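Long-range contacts in exotoxin 3 (Staphylococcus aureus, PDB 2Z8L), which binds the glycan sialyl Lewis X as a superantigen-like toxin built from an OB-fold domain and a beta-grasp domain: residues F56-F62 against G90-G96; K167-K173 against N199-A205. All blocks are in the same frame, centred on the assembly; numbering follows the deposited sequence.

Interaction 1 (F56-F62 against G90-G96); sequences FTRIQIF and GTVFSYG. Unlike the reference sequence in segment 90-96: F93 (reference Tyr).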
loop_
_atom_site.group_PDB
_atom_site.type_symbol
_atom_site.label_atom_id
_atom_site.label_comp_id
_atom_site.label_asym_id
_atom_site.label_seq_id
_atom_site.Cartn_x
_atom_site.Cartn_y
_atom_site.Cartn_z
ATOM N N PHE A 56 13.503 13.057 -11.154
ATOM C CA PHE A 56 12.605 13.419 -10.065
ATOM C C PHE A 56 11.505 12.394 -9.943
ATOM O O PHE A 56 11.112 11.769 -10.902
ATOM C CB PHE A 56 11.934 14.781 -10.291
ATOM C CG PHE A 56 12.878 15.933 -10.391
ATOM C CD1 PHE A 56 13.622 16.358 -9.302
ATOM C CD2 PHE A 56 12.997 16.639 -11.571
ATOM C CE1 PHE A 56 14.497 17.454 -9.400
ATOM C CE2 PHE A 56 13.853 17.718 -11.646
ATOM C CZ PHE A 56 14.591 18.120 -10.545
ATOM N N THR A 57 10.981 12.262 -8.740
ATOM C CA THR A 57 9.746 11.521 -8.496
ATOM C C THR A 57 8.896 12.432 -7.660
ATOM O O THR A 57 9.392 12.982 -6.683
ATOM C CB THR A 57 9.984 10.228 -7.700
ATOM O OG1 THR A 57 10.951 9.423 -8.393
ATOM C CG2 THR A 57 8.636 9.471 -7.442
ATOM N N ARG A 58 7.638 12.605 -8.027
ATOM C CA ARG A 58 6.744 13.509 -7.309
ATOM C C ARG A 58 5.668 12.644 -6.738
ATOM O O ARG A 58 5.055 11.881 -7.468
ATOM C CB ARG A 58 6.101 14.560 -8.227
ATOM C CG ARG A 58 5.387 15.636 -7.448
ATOM C CD ARG A 58 4.719 16.621 -8.377
ATOM N NE ARG A 58 3.513 16.057 -8.955
ATOM C CZ ARG A 58 2.693 16.692 -9.790
ATOM N NH1 ARG A 58 2.936 17.939 -10.170
ATOM N NH2 ARG A 58 1.622 16.060 -10.237
ATOM N N ILE A 59 5.500 12.753 -5.430
ATOM C CA ILE A 59 4.495 11.989 -4.679
ATOM C C ILE A 59 3.417 12.926 -4.185
ATOM O O ILE A 59 3.704 13.916 -3.521
ATOM C CB ILE A 59 5.149 11.314 -3.474
ATOM C CG1 ILE A 59 6.362 10.470 -3.878
ATOM C CG2 ILE A 59 4.101 10.500 -2.737
ATOM C CD1 ILE A 59 6.077 9.378 -4.782
ATOM N N GLN A 60 2.159 12.647 -4.498
ATOM C CA GLN A 60 1.076 13.444 -3.958
ATOM C C GLN A 60 0.727 12.943 -2.576
ATOM O O GLN A 60 0.620 11.702 -2.370
ATOM C CB GLN A 60 -0.146 13.391 -4.848
ATOM C CG GLN A 60 -1.172 14.425 -4.396
ATOM C CD GLN A 60 -2.339 14.572 -5.321
ATOM O OE1 GLN A 60 -2.371 13.978 -6.400
ATOM N NE2 GLN A 60 -3.331 15.330 -4.890
ATOM N N ILE A 61 0.562 13.870 -1.638
ATOM C CA ILE A 61 0.292 13.572 -0.223
ATOM C C ILE A 61 -1.160 13.891 0.098
ATOM O O ILE A 61 -1.703 14.915 -0.370
ATOM C CB ILE A 61 1.178 14.455 0.683
ATOM C CG1 ILE A 61 2.645 14.330 0.282
ATOM C CG2 ILE A 61 0.967 14.100 2.123
ATOM C CD1 ILE A 61 3.102 12.921 0.286
ATOM N N PHE A 62 -1.803 13.043 0.909
ATOM C CA PHE A 62 -3.212 13.155 1.189
ATOM C C PHE A 62 -3.479 13.093 2.685
ATOM O O PHE A 62 -2.635 12.644 3.486
ATOM C CB PHE A 62 -3.966 11.991 0.548
ATOM C CG PHE A 62 -3.860 11.919 -0.945
ATOM C CD1 PHE A 62 -2.885 11.177 -1.562
ATOM C CD2 PHE A 62 -4.732 12.658 -1.728
ATOM C CE1 PHE A 62 -2.800 11.129 -2.950
ATOM C CE2 PHE A 62 -4.668 12.591 -3.123
ATOM C CZ PHE A 62 -3.735 11.815 -3.711
ATOM N N GLY A 90 10.810 12.245 -17.722
ATOM C CA GLY A 90 10.952 10.994 -17.024
ATOM C C GLY A 90 10.617 11.152 -15.559
ATOM O O GLY A 90 10.996 10.304 -14.756
ATOM N N THR A 91 9.921 12.232 -15.203
ATOM C CA THR A 91 9.442 12.401 -13.806
ATOM C C THR A 91 8.282 11.469 -13.558
ATOM O O THR A 91 7.275 11.558 -14.244
ATOM C CB THR A 91 8.957 13.834 -13.545
ATOM O OG1 THR A 91 10.043 14.746 -13.781
ATOM C CG2 THR A 91 8.430 13.992 -12.134
ATOM N N VAL A 92 8.410 10.617 -12.540
ATOM C CA VAL A 92 7.383 9.641 -12.213
ATOM C C VAL A 92 6.447 10.217 -11.149
ATOM O O VAL A 92 6.929 10.872 -10.216
ATOM C CB VAL A 92 8.030 8.378 -11.678
ATOM C CG1 VAL A 92 6.998 7.501 -11.007
ATOM C CG2 VAL A 92 8.709 7.632 -12.822
ATOM N N PHE A 93 5.141 10.001 -11.298
ATOM C CA PHE A 93 4.134 10.483 -10.341
ATOM C C PHE A 93 3.496 9.299 -9.661
ATOM O O PHE A 93 3.140 8.342 -10.312
ATOM C CB PHE A 93 3.051 11.296 -11.035
ATOM C CG PHE A 93 3.617 12.452 -11.799
ATOM C CD1 PHE A 93 3.839 13.665 -11.174
ATOM C CD2 PHE A 93 4.060 12.288 -13.096
ATOM C CE1 PHE A 93 4.421 14.725 -11.845
ATOM C CE2 PHE A 93 4.640 13.329 -13.768
ATOM C CZ PHE A 93 4.825 14.560 -13.139
ATOM N N SER A 94 3.341 9.409 -8.354
ATOM C CA SER A 94 2.722 8.367 -7.568
ATOM C C SER A 94 1.973 9.008 -6.405
ATOM O O SER A 94 2.240 10.167 -6.043
ATOM C CB SER A 94 3.821 7.389 -7.063
ATOM O OG SER A 94 3.324 6.316 -6.267
ATOM N N TYR A 95 0.998 8.278 -5.868
ATOM C CA TYR A 95 0.114 8.749 -4.794
ATOM C C TYR A 95 0.461 8.133 -3.462
ATOM O O TYR A 95 0.439 6.916 -3.313
ATOM C CB TYR A 95 -1.345 8.344 -5.068
ATOM C CG TYR A 95 -1.954 8.834 -6.314
ATOM C CD1 TYR A 95 -1.723 10.115 -6.769
ATOM C CD2 TYR A 95 -2.871 8.037 -7.003
ATOM C CE1 TYR A 95 -2.320 10.583 -7.921
ATOM C CE2 TYR A 95 -3.460 8.498 -8.142
ATOM C CZ TYR A 95 -3.187 9.780 -8.592
ATOM O OH TYR A 95 -3.775 10.274 -9.751
ATOM N N GLY A 96 0.736 8.969 -2.469
ATOM C CA GLY A 96 0.894 8.554 -1.104
ATOM C C GLY A 96 2.028 7.556 -0.905
ATOM O O GLY A 96 3.076 7.712 -1.525
HETATM O O HOH W 1 12.935 13.737 -13.978
#
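Strands 56-61 and 92-95 run parallel, with axes 4.8 Å apart at closest and 22° between their directions. Backbone bonds alternate from strand to strand: R58 N gives to V92 O, S94 N to R58 O, Q60 N to S94 O and G96 N to Q60 O. The first rung, from V92 N to F56 O, is weak. A water beside it joins F56 N to T91 OG1.

R58 and F93 carry the partly exposed face. The R58 chain bends about its CG-CD bond (chi3 75°) and brings its guanidinium to the edge of the F93 ring. NE lies in the ring plane of F93, at its edge, 3.3 Å from CD1. In turn, F93 CE1 sits over a face of the guanidinium, toward its rim. The planes are 71° apart, so this is not a flat stack. R58 also makes a cation-pi contact with Y47 on the neighbouring strand 45-52. Further along, the edge of F62 points at the face of Y95 in an offset T-shaped pair, centroids 5.8 Å apart. F62 CE1 also reaches Y95 CB at 3.8 Å.

The other face holds T57, I59, V92 and S94. I59 CD1 packs on S94 CB at 3.8 Å, and I59 CG2 lies 3.2 Å from G96 O. S94 OG turns elsewhere and bonds V82 O.

The chemistry differs by face. Backbone bonds set the register of this OB-fold pair, small and aliphatic groups pack on the I59 side, and the R58 side relies on the edges and faces of flat groups.

Interaction 2 (K167-K173 against N199-A205); sequences KIKVIMK and NIEKMEA. Unlike the reference sequence in segment 167-173: I171 (reference Thr). Unlike the reference sequence in segment 199-205: M203 (reference Ile).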
loop_
_atom_site.group_PDB
_atom_site.type_symbol
_atom_site.label_atom_id
_atom_site.label_comp_id
_atom_site.label_asym_id
_atom_site.label_seq_id
_atom_site.Cartn_x
_atom_site.Cartn_y
_atom_site.Cartn_z
ATOM N N LYS A 167 -13.728 -8.432 -0.046
ATOM C CA LYS A 167 -12.935 -7.424 0.697
ATOM C C LYS A 167 -11.734 -8.068 1.393
ATOM O O LYS A 167 -11.720 -9.267 1.643
ATOM C CB LYS A 167 -13.725 -6.711 1.805
ATOM C CG LYS A 167 -15.031 -6.041 1.451
ATOM C CD LYS A 167 -15.909 -5.845 2.674
ATOM C CE LYS A 167 -17.292 -5.137 2.378
ATOM N NZ LYS A 167 -17.840 -5.444 1.021
ATOM N N ILE A 168 -10.752 -7.223 1.693
ATOM C CA ILE A 168 -9.661 -7.531 2.620
ATOM C C ILE A 168 -9.910 -6.701 3.887
ATOM O O ILE A 168 -10.363 -5.557 3.780
ATOM C CB ILE A 168 -8.299 -7.173 2.009
ATOM C CG1 ILE A 168 -7.959 -8.056 0.832
ATOM C CG2 ILE A 168 -7.199 -7.307 3.081
ATOM C CD1 ILE A 168 -6.787 -7.457 0.061
ATOM N N LYS A 169 -9.703 -7.298 5.045
ATOM C CA LYS A 169 -9.818 -6.603 6.338
ATOM C C LYS A 169 -8.508 -6.836 7.074
ATOM O O LYS A 169 -8.071 -7.964 7.236
ATOM C CB LYS A 169 -10.988 -7.114 7.112
ATOM C CG LYS A 169 -11.281 -6.448 8.399
ATOM C CD LYS A 169 -12.569 -6.940 8.965
ATOM C CE LYS A 169 -12.598 -6.850 10.472
ATOM N NZ LYS A 169 -13.915 -7.225 11.050
ATOM N N VAL A 170 -7.870 -5.753 7.491
ATOM C CA VAL A 170 -6.667 -5.796 8.346
ATOM C C VAL A 170 -7.090 -5.445 9.762
ATOM O O VAL A 170 -7.705 -4.399 9.977
ATOM C CB VAL A 170 -5.630 -4.768 7.862
ATOM C CG1 VAL A 170 -4.457 -4.692 8.822
ATOM C CG2 VAL A 170 -5.180 -5.072 6.379
ATOM N N ILE A 171 -6.844 -6.338 10.714
ATOM C CA ILE A 171 -7.352 -6.204 12.059
ATOM C C ILE A 171 -6.163 -5.984 12.995
ATOM O O ILE A 171 -5.140 -6.705 12.934
ATOM C CB ILE A 171 -8.118 -7.458 12.489
ATOM C CG1 ILE A 171 -9.262 -7.753 11.515
ATOM C CG2 ILE A 171 -8.629 -7.252 13.952
ATOM C CD1 ILE A 171 -9.804 -9.229 11.549
ATOM N N MET A 172 -6.306 -4.981 13.854
ATOM C CA MET A 172 -5.242 -4.592 14.749
ATOM C C MET A 172 -5.425 -5.284 16.101
ATOM O O MET A 172 -6.514 -5.772 16.441
ATOM C CB MET A 172 -5.220 -3.075 14.899
ATOM C CG MET A 172 -5.250 -2.323 13.572
ATOM S SD MET A 172 -3.782 -2.666 12.594
ATOM C CE MET A 172 -2.509 -1.797 13.490
ATOM N N LYS A 173 -4.336 -5.362 16.840
ATOM C CA LYS A 173 -4.393 -5.972 18.190
ATOM C C LYS A 173 -5.412 -5.302 19.110
ATOM O O LYS A 173 -6.046 -5.983 19.958
ATOM C CB LYS A 173 -2.995 -5.982 18.795
ATOM C CG LYS A 173 -2.073 -6.963 18.056
ATOM C CD LYS A 173 -0.658 -6.973 18.545
ATOM C CE LYS A 173 0.152 -8.004 17.772
ATOM N NZ LYS A 173 1.582 -7.829 18.110
ATOM N N ASN A 199 1.572 -3.852 15.269
ATOM C CA ASN A 199 0.313 -4.019 15.945
ATOM C C ASN A 199 -0.766 -4.683 15.090
ATOM O O ASN A 199 -1.925 -4.768 15.505
ATOM C CB ASN A 199 -0.209 -2.677 16.457
ATOM C CG ASN A 199 0.595 -2.128 17.626
ATOM O OD1 ASN A 199 1.385 -2.828 18.245
ATOM N ND2 ASN A 199 0.406 -0.858 17.899
ATOM N N ILE A 200 -0.439 -5.125 13.882
ATOM C CA ILE A 200 -1.390 -5.881 13.105
ATOM C C ILE A 200 -1.524 -7.252 13.742
ATOM O O ILE A 200 -0.514 -7.935 14.026
ATOM C CB ILE A 200 -0.917 -6.016 11.626
ATOM C CG1 ILE A 200 -0.815 -4.655 10.975
ATOM C CG2 ILE A 200 -1.884 -6.906 10.824
ATOM C CD1 ILE A 200 -0.134 -4.633 9.594
ATOM N N GLU A 201 -2.762 -7.677 13.953
ATOM C CA GLU A 201 -3.038 -8.999 14.517
ATOM C C GLU A 201 -3.228 -10.064 13.443
ATOM O O GLU A 201 -2.711 -11.165 13.552
ATOM C CB GLU A 201 -4.278 -8.940 15.419
ATOM C CG GLU A 201 -4.677 -10.286 16.089
ATOM C CD GLU A 201 -3.552 -11.031 16.832
ATOM O OE1 GLU A 201 -2.554 -10.417 17.290
ATOM O OE2 GLU A 201 -3.690 -12.280 16.995
ATOM N N LYS A 202 -4.053 -9.759 12.448
ATOM C CA LYS A 202 -4.479 -10.731 11.474
ATOM C C LYS A 202 -5.080 -9.999 10.272
ATOM O O LYS A 202 -5.427 -8.822 10.350
ATOM C CB LYS A 202 -5.499 -11.647 12.109
ATOM C CG LYS A 202 -6.320 -12.430 11.178
ATOM C CD LYS A 202 -7.251 -13.357 11.895
ATOM C CE LYS A 202 -8.176 -12.647 12.871
ATOM N NZ LYS A 202 -9.337 -13.569 13.193
ATOM N N MET A 203 -5.109 -10.645 9.111
ATOM C CA MET A 203 -5.734 -10.081 7.942
ATOM C C MET A 203 -6.642 -11.153 7.383
ATOM O O MET A 203 -6.379 -12.358 7.559
ATOM C CB MET A 203 -4.675 -9.677 6.949
ATOM C CG MET A 203 -3.741 -8.711 7.629
ATOM S SD MET A 203 -2.468 -8.117 6.624
ATOM C CE MET A 203 -1.710 -9.624 6.204
ATOM N N GLU A 204 -7.758 -10.699 6.825
ATOM C CA GLU A 204 -8.767 -11.614 6.277
ATOM C C GLU A 204 -9.095 -11.197 4.869
ATOM O O GLU A 204 -8.993 -10.022 4.537
ATOM C CB GLU A 204 -9.996 -11.569 7.152
ATOM C CG GLU A 204 -9.743 -11.754 8.605
ATOM C CD GLU A 204 -10.994 -11.601 9.433
ATOM O OE1 GLU A 204 -11.977 -10.931 8.989
ATOM O OE2 GLU A 204 -10.993 -12.157 10.567
ATOM N N ALA A 205 -9.372 -12.144 3.992
ATOM C CA ALA A 205 -9.845 -11.827 2.658
ATOM C C ALA A 205 -10.927 -12.829 2.334
ATOM O O ALA A 205 -10.839 -14.001 2.704
ATOM C CB ALA A 205 -8.792 -11.943 1.661
#
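I171 and E204 meet where their side chains cross obliquely on the partly exposed face of an antiparallel pair. I171 has CG1 anti to its carbonyl carbon (chi1 -57°), and its extended CD1 reaches the E204 carboxylate, 3.3 Å from OE2. The methyl also touches K202 CE at 4.0 Å. K202 bends at chi3 and brings NZ to E204 OE2 in a weak, long salt bridge of 3.4 Å. The I171 methyl thus packs against both members of this ion pair. K169 lies beside E204, pointing the same way, with CD 4.0 Å from OE1. Their charged atoms stay apart, and K169 makes a cation-pi contact with Y177.

The opposite face is buried and apolar. V170 and M203 run side by side, with CG2 of V170 4.1 Å from SD of M203. V170 CG1 meets I200 CG2 at 3.9 Å. I168 CG1 touches A205 CB. Helix 141-155 covers this face, with L148 on both I168 and M203.

Toward N199 the register slips by one. I171 O accepts from both E201 N, at 2.8 Å, and K202 N, at 3.3 Å. M172 folds back over I200, its SD near CG1. K173 crosses E201 at about a right angle and touches OE1 through its carbons, while its NZ bonds R198 O.

E201 and K202 facing I171 form a classic beta bulge. The twisted antiparallel pair, backed by a helix, belongs to the beta-grasp sheet, whose next strand, 177-181, contributes residues to the glycan pocket.

Overall arrangement
The two contacts lie in different domains. Interaction 1 joins strands of the OB-fold and interaction 2 strands of the beta-grasp domain. They lie on opposite sides of the chain's centre, with centres 28 Å apart and nearest atoms about 16 Å apart. Both are partly buried, each with one packed face and one more open face. Interaction 1 is parallel and regular, and its more open face pairs R58 and Q60 with aromatic rings. Interaction 2 is antiparallel, broken by a bulge, and its outer face mixes lysines and a glutamate with I171. Its inner face packs on a helix. Neither contact touches the bound glycan: the side chain of F62 is about 8 Å from N-acetylglucosamine and that of M172 about 6 Å from sialic acid.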